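2S Albumin protein (Dolichos, PDB 6IX1) is a seed albumin with the four-bladed beta-propeller fold of the hemopexin family, whose precise role is not established but probably involves storage or ligand binding. Local coordinates at residues Phe18-Asn22 / Ala58-Ile62; Gly48-Leu52 / Asn92-Leu96; Gly78-Ile84 / Leu96-Ile102; Gly127-Tyr131 / Ile141-Ser145. All coordinates share one frame; numbering follows the deposited sequence. Where two conformers were deposited one is given.

Interaction 1: Phe18-Asn22 / Ala58-Ile62; sequences FFECN and AEPGI
The Phe19 ring carries Ile62 on one face: the CD1 methyl stands 3.7 Å above the ring plane, displaced toward the rim, and makes a CH-pi contact with CE1 as its nearest ring atom. The second pair of flat groups meets almost perpendicularly, the amide of Asn22 and the carboxylate of Glu59 lying 90° apart. Asn22 ND2 gives a forked bond to both carboxylate oxygens, at 3.1 Å from Glu59 OE1 and 3.2 Å from Glu59 OE2, each met on its syn side but well out of the carboxylate plane. The Glu59 chain bends at chi2 (-79°), which brings its acid group round to ND2, the oxygens lying only moderately out of the amide plane. An alanine in place of Asn22 would probably leave the Glu59 carboxylate without this amide partner and free to swing away. Between the two side-chain contacts the backbones come close: Gly61 CA lies 3.4 Å from Cys21 O, where a CB would clash, and its backbone angles alone call for glycine. A water bridges Cys21 O and Ile62 O, donating to both at 2.8 and 2.6 Å. The contact thus brings the end of strand 15-20 against the loop that leads into strand 64-67 of the next propeller blade. Phe19 and Ile62 both also touch Ala6 of strand 6-9, while Asn22 and Glu59 share Leu44 of strand 37-44.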
loop_
_atom_site.group_PDB
_atom_site.type_symbol
_atom_site.label_atom_id
_atom_site.label_comp_id
_atom_site.label_asym_id
_atom_site.label_seq_id
_atom_site.Cartn_x
_atom_site.Cartn_y
_atom_site.Cartn_z
ATOM N N PHE A 18 4.183 5.096 5.551
ATOM C CA PHE A 18 3.396 4.132 6.314
ATOM C C PHE A 18 2.299 4.856 7.061
ATOM O O PHE A 18 2.609 5.798 7.787
ATOM C CB PHE A 18 4.209 3.351 7.341
ATOM C CG PHE A 18 5.269 2.429 6.810
ATOM C CD1 PHE A 18 4.987 1.516 5.867
ATOM C CD2 PHE A 18 6.549 2.420 7.313
ATOM C CE1 PHE A 18 5.929 0.627 5.413
ATOM C CE2 PHE A 18 7.479 1.499 6.919
ATOM C CZ PHE A 18 7.171 0.594 5.944
ATOM N N PHE A 19 1.066 4.367 6.890
ATOM C CA PHE A 19 -0.106 4.924 7.602
ATOM C C PHE A 19 -0.568 3.976 8.694
ATOM O O PHE A 19 -0.644 2.747 8.488
ATOM C CB PHE A 19 -1.250 5.186 6.593
ATOM C CG PHE A 19 -0.794 6.182 5.567
ATOM C CD1 PHE A 19 -0.882 7.529 5.799
ATOM C CD2 PHE A 19 -0.212 5.751 4.420
ATOM C CE1 PHE A 19 -0.362 8.438 4.890
ATOM C CE2 PHE A 19 0.298 6.667 3.510
ATOM C CZ PHE A 19 0.219 7.999 3.759
ATOM N N GLU A 20 -0.822 4.545 9.872
ATOM C CA GLU A 20 -1.227 3.833 11.093
ATOM C C GLU A 20 -2.347 4.669 11.699
ATOM O O GLU A 20 -2.097 5.736 12.264
ATOM C CB GLU A 20 -0.042 3.648 12.017
ATOM C CG GLU A 20 1.170 3.139 11.278
ATOM C CD GLU A 20 2.460 3.888 11.610
ATOM O OE1 GLU A 20 3.044 3.257 12.159
ATOM O OE2 GLU A 20 2.730 5.141 11.325
ATOM N N CYS A 21 -3.567 4.197 11.511
ATOM C CA CYS A 21 -4.757 4.911 11.949
ATOM C C CYS A 21 -4.731 6.274 11.258
ATOM O O CYS A 21 -4.637 6.369 10.044
ATOM C CB CYS A 21 -4.918 4.947 13.464
ATOM S SG CYS A 21 -4.961 3.273 14.082
ATOM N N ASN A 22 -4.880 7.306 12.056
ATOM C CA ASN A 22 -4.904 8.716 11.585
ATOM C C ASN A 22 -3.528 9.353 11.496
ATOM O O ASN A 22 -3.490 10.602 11.266
ATOM C CB ASN A 22 -5.831 9.575 12.454
ATOM C CG ASN A 22 -5.370 9.644 13.903
ATOM O OD1 ASN A 22 -4.575 8.825 14.348
ATOM N ND2 ASN A 22 -5.948 10.539 14.679
ATOM N N ALA A 58 -7.980 11.758 6.569
ATOM C CA ALA A 58 -7.315 12.258 7.774
ATOM C C ALA A 58 -7.896 11.569 9.014
ATOM O O ALA A 58 -7.169 11.160 9.940
ATOM C CB ALA A 58 -7.485 13.753 7.894
ATOM N N GLU A 59 -9.233 11.473 9.081
ATOM C CA GLU A 59 -9.930 10.899 10.243
ATOM C C GLU A 59 -11.081 10.075 9.691
ATOM O O GLU A 59 -11.995 10.675 9.160
ATOM C CB GLU A 59 -10.413 11.971 11.237
ATOM C CG GLU A 59 -9.320 12.818 11.860
ATOM C CD GLU A 59 -8.413 12.357 13.024
ATOM O OE1 GLU A 59 -8.799 11.510 13.940
ATOM O OE2 GLU A 59 -7.347 12.976 13.181
ATOM N N PRO A 60 -11.058 8.747 9.781
ATOM C CA PRO A 60 -10.179 7.992 10.665
ATOM C C PRO A 60 -8.795 7.605 10.118
ATOM O O PRO A 60 -7.928 7.185 10.857
ATOM C CB PRO A 60 -10.974 6.710 10.865
ATOM C CG PRO A 60 -11.705 6.508 9.547
ATOM C CD PRO A 60 -12.160 7.917 9.233
ATOM N N GLY A 61 -8.570 7.892 8.840
ATOM C CA GLY A 61 -7.235 7.760 8.252
ATOM C C GLY A 61 -7.283 6.924 6.980
ATOM O O GLY A 61 -8.326 6.525 6.537
ATOM N N ILE A 62 -6.121 6.654 6.443
ATOM C CA ILE A 62 -5.913 5.960 5.165
ATOM C C ILE A 62 -5.737 4.461 5.437
ATOM O O ILE A 62 -4.867 4.071 6.195
ATOM C CB ILE A 62 -4.711 6.571 4.438
ATOM C CG1 ILE A 62 -4.990 8.005 4.037
ATOM C CG2 ILE A 62 -4.277 5.717 3.264
ATOM C CD1 ILE A 62 -3.788 8.781 3.535
HETATM O O HOH W 1 -5.075 3.903 8.830
HETATM O O HOH W 2 -5.058 12.954 10.616
#

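Interaction 2: Gly48-Leu52 / Asn92-Leu96; sequences GFPSL and NDKIL
Ser51 and Asp93 face each other across the boundary between two consecutive blades of the beta-propeller, where the 3-10 turn 50-52, just beyond helix 45-48, receives the chain entering strand 94-95. The Asp93 side chain points into the turn with CG placed between its own backbone N and carbonyl carbon (chi1 60°), and one oxygen does most of the work. Asp93 OD2 accepts the backbone N-H of Ser51 at 2.9 Å on its syn side and the hydroxyl of the same residue on its anti side, Ser51 OG standing only 2.6 Å from Asp93 OD2. Both donors are tilted out of the carboxylate plane by 20 to 24°. Two bonds from one serine, arriving on different sides of the oxygen, should fix the rotation of the carboxylate and are likely to favour its charged form. The Pro50 ring crosses the acid side chain at about a right angle, with CD 3.5 Å from Asp93 OD1. The Phe49 ring presents its edge to Asp93 CB and meets the ring of Tyr24 on strand 23-28. Farther along, Leu52 and Ile95 lean across each other at a slant, and Leu52 CD2 touches Ile95 CG1 at 4.0 Å, adding an apolar seam beside the polar one. The other carboxylate oxygen is reached by solvent: a water lies 2.7 Å from Asp93 OD1 and 2.8 Å from Gly48 O.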
loop_
_atom_site.group_PDB
_atom_site.type_symbol
_atom_site.label_atom_id
_atom_site.label_comp_id
_atom_site.label_asym_id
_atom_site.label_seq_id
_atom_site.Cartn_x
_atom_site.Cartn_y
_atom_site.Cartn_z
ATOM N N GLY A 48 0.547 16.417 7.761
ATOM C CA GLY A 48 1.476 16.138 6.647
ATOM C C GLY A 48 0.887 16.515 5.327
ATOM O O GLY A 48 1.678 16.862 4.426
ATOM N N PHE A 49 -0.418 16.314 5.199
ATOM C CA PHE A 49 -1.174 16.470 3.932
ATOM C C PHE A 49 -2.373 17.343 4.183
ATOM O O PHE A 49 -3.510 16.860 4.263
ATOM C CB PHE A 49 -1.533 15.066 3.438
ATOM C CG PHE A 49 -0.303 14.205 3.285
ATOM C CD1 PHE A 49 0.619 14.428 2.253
ATOM C CD2 PHE A 49 -0.041 13.249 4.218
ATOM C CE1 PHE A 49 1.802 13.701 2.189
ATOM C CE2 PHE A 49 1.125 12.536 4.176
ATOM C CZ PHE A 49 2.024 12.736 3.144
ATOM N N PRO A 50 -2.146 18.663 4.266
ATOM C CA PRO A 50 -3.263 19.539 4.569
ATOM C C PRO A 50 -4.402 19.451 3.565
ATOM O O PRO A 50 -5.547 19.743 3.930
ATOM C CB PRO A 50 -2.654 20.922 4.670
ATOM C CG PRO A 50 -1.231 20.680 5.067
ATOM C CD PRO A 50 -0.845 19.370 4.411
ATOM N N SER A 51 -4.113 19.057 2.338
ATOM C CA SER A 51 -5.170 18.848 1.310
ATOM C C SER A 51 -6.200 17.833 1.810
ATOM O O SER A 51 -7.323 17.845 1.293
ATOM C CB SER A 51 -4.585 18.461 -0.035
ATOM O OG SER A 51 -3.925 17.236 -0.003
ATOM N N LEU A 52 -5.837 16.947 2.732
ATOM C CA LEU A 52 -6.697 15.867 3.221
ATOM C C LEU A 52 -7.377 16.246 4.535
ATOM O O LEU A 52 -8.158 15.464 5.076
ATOM C CB LEU A 52 -5.840 14.611 3.390
ATOM C CG LEU A 52 -5.156 14.117 2.126
ATOM C CD1 LEU A 52 -4.384 12.818 2.436
ATOM C CD2 LEU A 52 -6.222 13.880 1.096
ATOM N N ASN A 92 2.968 21.492 -1.227
ATOM C CA ASN A 92 2.126 21.653 -2.425
ATOM C C ASN A 92 1.318 20.370 -2.630
ATOM O O ASN A 92 0.954 20.138 -3.808
ATOM C CB ASN A 92 2.963 22.056 -3.643
ATOM C CG ASN A 92 3.628 23.413 -3.478
ATOM O OD1 ASN A 92 3.021 24.328 -2.926
ATOM N ND2 ASN A 92 4.859 23.552 -3.931
ATOM N N ASP A 93 1.014 19.588 -1.579
ATOM C CA ASP A 93 0.130 18.402 -1.804
ATOM C C ASP A 93 -1.260 18.896 -2.243
ATOM O O ASP A 93 -1.763 19.962 -1.827
ATOM C CB ASP A 93 -0.004 17.541 -0.540
ATOM C CG ASP A 93 -0.605 18.336 0.625
ATOM O OD1 ASP A 93 0.158 19.242 1.107
ATOM O OD2 ASP A 93 -1.706 18.065 1.120
ATOM N N LYS A 94 -1.959 18.095 -3.027
ATOM C CA LYS A 94 -3.306 18.494 -3.451
ATOM C C LYS A 94 -4.057 17.244 -3.917
ATOM O O LYS A 94 -3.451 16.276 -4.433
ATOM C CB LYS A 94 -3.222 19.532 -4.562
ATOM C CG LYS A 94 -2.367 19.049 -5.720
ATOM C CD LYS A 94 -2.460 19.880 -7.002
ATOM C CE LYS A 94 -3.882 20.144 -7.449
ATOM N NZ LYS A 94 -3.986 21.003 -8.663
ATOM N N ILE A 95 -5.371 17.338 -3.807
ATOM C CA ILE A 95 -6.290 16.306 -4.303
ATOM C C ILE A 95 -6.473 16.545 -5.789
ATOM O O ILE A 95 -6.978 17.663 -6.178
ATOM C CB ILE A 95 -7.607 16.303 -3.558
ATOM C CG1 ILE A 95 -7.427 16.034 -2.070
ATOM C CG2 ILE A 95 -8.534 15.329 -4.241
ATOM C CD1 ILE A 95 -8.686 16.014 -1.272
ATOM N N LEU A 96 -6.100 15.583 -6.608
ATOM C CA LEU A 96 -6.294 15.619 -8.071
ATOM C C LEU A 96 -7.675 15.076 -8.513
ATOM O O LEU A 96 -8.194 15.556 -9.572
ATOM C CB LEU A 96 -5.201 14.774 -8.728
ATOM C CG LEU A 96 -3.791 15.216 -8.450
ATOM C CD1 LEU A 96 -2.828 14.179 -8.965
ATOM C CD2 LEU A 96 -3.561 16.640 -9.000
HETATM O O HOH W 3 2.431 18.149 2.115
#

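Interaction 3: Gly78-Ile84 / Leu96-Ile102; sequences GSQCAYI and LSGPTTI
Tyr83 O is held by two successive backbone amides of 96-102, Leu96 N at 2.7 Å and Ser97 N at 3.2 Å, both approaching from the same face of its carbonyl plane. Two residues set against one make this a classic beta bulge. Tyr83 N completes the pairing by donating to Ser97 O. Farther along, Cys81 and Thr100 form a hydrogen-bonded antiparallel pair: Cys81 N lies 2.8 Å from Thr100 O, and Thr100 N returns the bond to Cys81 O. Between these two sites the register slips by one residue, at Gly98 and the cis-linked Pro99. A CB on Gly98 would clash with Cys81 O, and its positive phi itself favours glycine. The last bond comes from Ile102 N to Ser79 O at 2.9 Å. Among the side chains, Leu96 CD1 approaches Tyr83 CD2 to 3.8 Å, the leucine meeting the ring obliquely. Tyr83 CG is anti to the backbone N (chi1 -161°), which turns the ring toward this leucine. Cys81 CB packs on Ile102 CG1. The pairing makes strand 98-101 the outer edge of this propeller blade, against strand 80-85, and strand 72-77 lies on the other side of 80-85, where Tyr74 stacks on Tyr83, whose OH bonds to Thr68. Thr101 N-caps helix 102-105, its OG1 bonded to Glu104, and Met105 of that helix packs against Cys81, Ser97 and Thr100.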
loop_
_atom_site.group_PDB
_atom_site.type_symbol
_atom_site.label_atom_id
_atom_site.label_comp_id
_atom_site.label_asym_id
_atom_site.label_seq_id
_atom_site.Cartn_x
_atom_site.Cartn_y
_atom_site.Cartn_z
ATOM N N GLY A 78 -12.243 3.357 3.925
ATOM C CA GLY A 78 -13.539 2.684 3.714
ATOM C C GLY A 78 -13.879 2.686 2.242
ATOM O O GLY A 78 -13.075 2.312 1.428
ATOM N N SER A 79 -15.086 3.103 1.910
ATOM C CA SER A 79 -15.512 3.129 0.492
ATOM C C SER A 79 -15.027 4.358 -0.261
ATOM O O SER A 79 -15.353 4.443 -1.411
ATOM C CB SER A 79 -17.009 2.961 0.313
ATOM O OG SER A 79 -17.747 4.054 0.857
ATOM N N GLN A 80 -14.377 5.294 0.435
ATOM C CA GLN A 80 -13.958 6.544 -0.196
ATOM C C GLN A 80 -12.544 6.400 -0.746
ATOM O O GLN A 80 -11.703 5.662 -0.174
ATOM C CB GLN A 80 -13.982 7.699 0.777
ATOM C CG GLN A 80 -15.402 8.041 1.202
ATOM C CD GLN A 80 -15.460 9.273 2.067
ATOM O OE1 GLN A 80 -15.830 9.190 3.233
ATOM N NE2 GLN A 80 -15.137 10.417 1.482
ATOM N N CYS A 81 -12.270 7.178 -1.782
ATOM C CA CYS A 81 -10.927 7.228 -2.340
ATOM C C CYS A 81 -10.650 8.580 -2.967
ATOM O O CYS A 81 -11.581 9.319 -3.308
ATOM C CB CYS A 81 -10.668 6.009 -3.183
ATOM S SG CYS A 81 -11.448 6.112 -4.758
ATOM N N ALA A 82 -9.371 8.840 -3.117
ATOM C CA ALA A 82 -8.902 10.087 -3.722
ATOM C C ALA A 82 -7.600 9.846 -4.461
ATOM O O ALA A 82 -6.817 9.029 -4.030
ATOM C CB ALA A 82 -8.747 11.170 -2.680
ATOM N N TYR A 83 -7.384 10.621 -5.507
ATOM C CA TYR A 83 -6.083 10.705 -6.202
ATOM C C TYR A 83 -5.391 11.957 -5.696
ATOM O O TYR A 83 -6.009 12.975 -5.799
ATOM C CB TYR A 83 -6.224 10.723 -7.722
ATOM C CG TYR A 83 -5.018 10.366 -8.501
ATOM C CD1 TYR A 83 -4.195 9.336 -8.128
ATOM C CD2 TYR A 83 -4.750 10.971 -9.687
ATOM C CE1 TYR A 83 -3.106 8.975 -8.898
ATOM C CE2 TYR A 83 -3.640 10.655 -10.442
ATOM C CZ TYR A 83 -2.870 9.563 -10.112
ATOM O OH TYR A 83 -1.805 9.198 -10.885
ATOM N N ILE A 84 -4.169 11.828 -5.242
ATOM C CA ILE A 84 -3.435 12.965 -4.640
ATOM C C ILE A 84 -2.099 13.088 -5.375
ATOM O O ILE A 84 -1.473 12.140 -5.883
ATOM C CB ILE A 84 -3.309 12.822 -3.114
ATOM C CG1 ILE A 84 -2.304 11.744 -2.706
ATOM C CG2 ILE A 84 -4.658 12.566 -2.546
ATOM C CD1 ILE A 84 -1.980 11.712 -1.240
ATOM N N LEU A 96 -6.100 15.583 -6.608
ATOM C CA LEU A 96 -6.294 15.619 -8.071
ATOM C C LEU A 96 -7.675 15.076 -8.513
ATOM O O LEU A 96 -8.194 15.556 -9.572
ATOM C CB LEU A 96 -5.201 14.774 -8.728
ATOM C CG LEU A 96 -3.791 15.216 -8.450
ATOM C CD1 LEU A 96 -2.828 14.179 -8.965
ATOM C CD2 LEU A 96 -3.561 16.640 -9.000
ATOM N N SER A 97 -8.270 14.151 -7.785
ATOM C CA SER A 97 -9.579 13.576 -8.173
ATOM C C SER A 97 -10.251 13.102 -6.894
ATOM O O SER A 97 -9.568 12.547 -6.066
ATOM C CB SER A 97 -9.445 12.451 -9.219
ATOM O OG SER A 97 -10.685 11.891 -9.603
ATOM N N GLY A 98 -11.568 13.245 -6.791
ATOM C CA GLY A 98 -12.326 12.882 -5.591
ATOM C C GLY A 98 -12.223 13.960 -4.506
ATOM O O GLY A 98 -11.897 15.121 -4.849
ATOM N N PRO A 99 -12.475 13.637 -3.222
ATOM C CA PRO A 99 -12.806 12.302 -2.754
ATOM C C PRO A 99 -14.117 11.826 -3.399
ATOM O O PRO A 99 -15.015 12.584 -3.679
ATOM C CB PRO A 99 -13.048 12.518 -1.261
ATOM C CG PRO A 99 -12.135 13.672 -0.929
ATOM C CD PRO A 99 -12.327 14.559 -2.117
ATOM N N THR A 100 -14.208 10.549 -3.682
ATOM C CA THR A 100 -15.451 9.917 -4.178
ATOM C C THR A 100 -15.465 8.462 -3.753
ATOM O O THR A 100 -14.537 8.021 -3.118
ATOM C CB THR A 100 -15.578 10.100 -5.696
ATOM O OG1 THR A 100 -16.881 9.750 -6.113
ATOM C CG2 THR A 100 -14.547 9.298 -6.455
ATOM N N THR A 101 -16.504 7.734 -4.144
ATOM C CA THR A 101 -16.525 6.298 -3.826
ATOM C C THR A 101 -15.555 5.529 -4.722
ATOM O O THR A 101 -15.282 5.953 -5.849
ATOM C CB THR A 101 -17.919 5.682 -3.870
ATOM O OG1 THR A 101 -18.335 5.735 -5.235
ATOM C CG2 THR A 101 -18.871 6.315 -2.882
ATOM N N ILE A 102 -15.152 4.360 -4.283
ATOM C CA ILE A 102 -14.280 3.489 -5.119
ATOM C C ILE A 102 -14.957 3.220 -6.455
ATOM O O ILE A 102 -14.330 3.217 -7.499
ATOM C CB ILE A 102 -13.930 2.201 -4.371
ATOM C CG1 ILE A 102 -13.042 2.550 -3.178
ATOM C CG2 ILE A 102 -13.327 1.148 -5.328
ATOM C CD1 ILE A 102 -12.988 1.437 -2.172
#

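Interaction 4: Gly127-Tyr131 / Ile141-Ser145; sequences GKEVY and IAYDS. With SO4 (sulfate ion), chain E.
Lys128 lies over one face of the Tyr143 ring, its CB 3.6 Å above the plane and offset toward the rim in a CH-pi contact, while its CD comes 3.2 Å from Tyr143 OH. Lys128 O accepts Tyr143 N. The lysine chain, bent at chi2 (-139°), also runs past Asp144 at about a right angle, but Lys128 NZ stays 4.2 Å from Asp144 OD2, near yet beyond a salt bridge. Glu129 next pairs with Ala142 in the non-hydrogen-bonded position. Val130 and Ile141 form the hydrogen-bonded pair: Val130 N sits 2.8 Å from Ile141 O and Ile141 N 2.9 Å from Val130 O. Val130 CG2 reaches the edge of the Tyr143 ring at CD2. Tyr131 takes no part in this pairing; its OH hydrogen-bonds a sulfate ion, probably from the crystallisation liquor, 2.6 Å from O2 and 2.9 Å from O1; Tyr138, Arg140 and Gly199 also bind it. A leucine in place of Tyr143 would probably leave Glu69 without the hydroxyl that bonds to it and Lys128 CB without a ring to lie on. Backbone bonds join the open end of the hairpin, and the hydroxyl of buried Tyr143, bonded to Glu69, ties it to the preceding blade.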
loop_
_atom_site.group_PDB
_atom_site.type_symbol
_atom_site.label_atom_id
_atom_site.label_comp_id
_atom_site.label_asym_id
_atom_site.label_seq_id
_atom_site.Cartn_x
_atom_site.Cartn_y
_atom_site.Cartn_z
ATOM N N GLY A 127 3.562 -2.709 -16.836
ATOM C CA GLY A 127 2.864 -1.558 -17.369
ATOM C C GLY A 127 2.495 -0.587 -16.269
ATOM O O GLY A 127 3.349 -0.182 -15.429
ATOM N N LYS A 128 1.220 -0.149 -16.248
ATOM C CA LYS A 128 0.598 0.726 -15.239
ATOM C C LYS A 128 -0.263 -0.094 -14.256
ATOM O O LYS A 128 -1.164 0.454 -13.686
ATOM C CB LYS A 128 -0.131 1.888 -15.871
ATOM C CG LYS A 128 0.846 2.683 -16.735
ATOM C CD LYS A 128 0.820 4.139 -16.738
ATOM C CE LYS A 128 2.099 4.697 -17.352
ATOM N NZ LYS A 128 2.463 4.056 -18.644
ATOM N N GLU A 129 0.085 -1.366 -14.062
ATOM C CA GLU A 129 -0.731 -2.195 -13.208
ATOM C C GLU A 129 -0.418 -2.003 -11.720
ATOM O O GLU A 129 0.700 -1.683 -11.314
ATOM C CB GLU A 129 -0.601 -3.650 -13.533
ATOM C CG GLU A 129 -1.291 -3.966 -14.853
ATOM C CD GLU A 129 -1.197 -5.418 -15.292
ATOM O OE1 GLU A 129 -0.993 -6.252 -14.378
ATOM O OE2 GLU A 129 -1.299 -5.643 -16.506
ATOM N N VAL A 130 -1.459 -2.191 -10.953
ATOM C CA VAL A 130 -1.494 -2.140 -9.492
ATOM C C VAL A 130 -2.239 -3.357 -8.996
ATOM O O VAL A 130 -3.381 -3.641 -9.466
ATOM C CB VAL A 130 -2.195 -0.880 -9.019
ATOM C CG1 VAL A 130 -2.314 -0.866 -7.525
ATOM C CG2 VAL A 130 -1.498 0.367 -9.520
ATOM N N TYR A 131 -1.655 -4.106 -8.082
ATOM C CA TYR A 131 -2.297 -5.235 -7.392
ATOM C C TYR A 131 -3.234 -4.690 -6.351
ATOM O O TYR A 131 -2.865 -3.817 -5.584
ATOM C CB TYR A 131 -1.300 -6.156 -6.738
ATOM C CG TYR A 131 -0.447 -6.876 -7.748
ATOM C CD1 TYR A 131 -0.815 -8.085 -8.280
ATOM C CD2 TYR A 131 0.803 -6.425 -8.120
ATOM C CE1 TYR A 131 -0.106 -8.755 -9.237
ATOM C CE2 TYR A 131 1.536 -7.121 -9.063
ATOM C CZ TYR A 131 1.115 -8.292 -9.621
ATOM O OH TYR A 131 1.926 -8.981 -10.444
ATOM N N ILE A 141 -5.482 -3.625 -11.467
ATOM C CA ILE A 141 -6.022 -2.504 -12.252
ATOM C C ILE A 141 -4.869 -1.819 -12.969
ATOM O O ILE A 141 -3.827 -1.631 -12.371
ATOM C CB ILE A 141 -6.901 -1.617 -11.385
ATOM C CG1 ILE A 141 -7.772 -0.683 -12.208
ATOM C CG2 ILE A 141 -6.047 -0.901 -10.368
ATOM C CD1 ILE A 141 -9.036 -0.330 -11.542
ATOM N N ALA A 142 -5.118 -1.384 -14.182
ATOM C CA ALA A 142 -4.198 -0.463 -14.882
ATOM C C ALA A 142 -4.696 0.920 -14.525
ATOM O O ALA A 142 -5.819 1.294 -14.832
ATOM C CB ALA A 142 -4.246 -0.709 -16.373
ATOM N N TYR A 143 -3.907 1.718 -13.785
ATOM C CA TYR A 143 -4.423 2.968 -13.176
ATOM C C TYR A 143 -4.776 4.002 -14.229
ATOM O O TYR A 143 -5.535 4.860 -13.950
ATOM C CB TYR A 143 -3.528 3.512 -12.073
ATOM C CG TYR A 143 -2.190 4.042 -12.532
ATOM C CD1 TYR A 143 -2.065 5.262 -13.194
ATOM C CD2 TYR A 143 -1.046 3.303 -12.370
ATOM C CE1 TYR A 143 -0.856 5.718 -13.669
ATOM C CE2 TYR A 143 0.163 3.748 -12.780
ATOM C CZ TYR A 143 0.277 4.961 -13.449
ATOM O OH TYR A 143 1.475 5.398 -13.894
ATOM N N ASP A 144 -4.085 3.942 -15.387
ATOM C CA ASP A 144 -4.243 5.031 -16.368
ATOM C C ASP A 144 -5.463 4.824 -17.224
ATOM O O ASP A 144 -6.172 5.743 -17.451
ATOM C CB ASP A 144 -2.991 5.148 -17.229
ATOM C CG ASP A 144 -2.521 3.941 -18.008
ATOM O OD1 ASP A 144 -2.978 2.811 -17.682
ATOM O OD2 ASP A 144 -1.698 4.146 -18.899
ATOM N N SER A 145 -5.727 3.616 -17.649
ATOM C CA SER A 145 -6.976 3.302 -18.381
ATOM C C SER A 145 -8.111 2.944 -17.434
ATOM O O SER A 145 -9.269 2.970 -17.899
ATOM C CB SER A 145 -6.796 2.100 -19.235
ATOM O OG SER A 145 -6.454 0.953 -18.449
HETATM S S SO4 E . 0.017 -11.636 -11.662
HETATM O O1 SO4 E . 0.281 -10.364 -12.442
HETATM O O2 SO4 E . 1.146 -11.463 -10.745
HETATM O O3 SO4 E . 0.198 -12.598 -12.623
HETATM O O4 SO4 E . -1.290 -11.502 -11.149
#

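Following the chain from the N terminus, the strand end at 18-22 and the turn at 48-52 come first, and each is met by a later segment. Interaction 1 closes with 58-62, after interaction 2 has opened, so the two cross. Interaction 2 closes at 92-96, after interaction 3 has opened at 78-84, so they also cross; interaction 3 ends at 96-102 and shares Leu96 with interaction 2. Leu52 links the crossing contacts, touching Ala58 and Ile62 of interaction 1 and Ile84 of interaction 3. Together they tie the first propeller blade to the second and build the second's edge. Interaction 4, a hairpin in the third blade, follows in series, about 16 Å centre to centre from interaction 3.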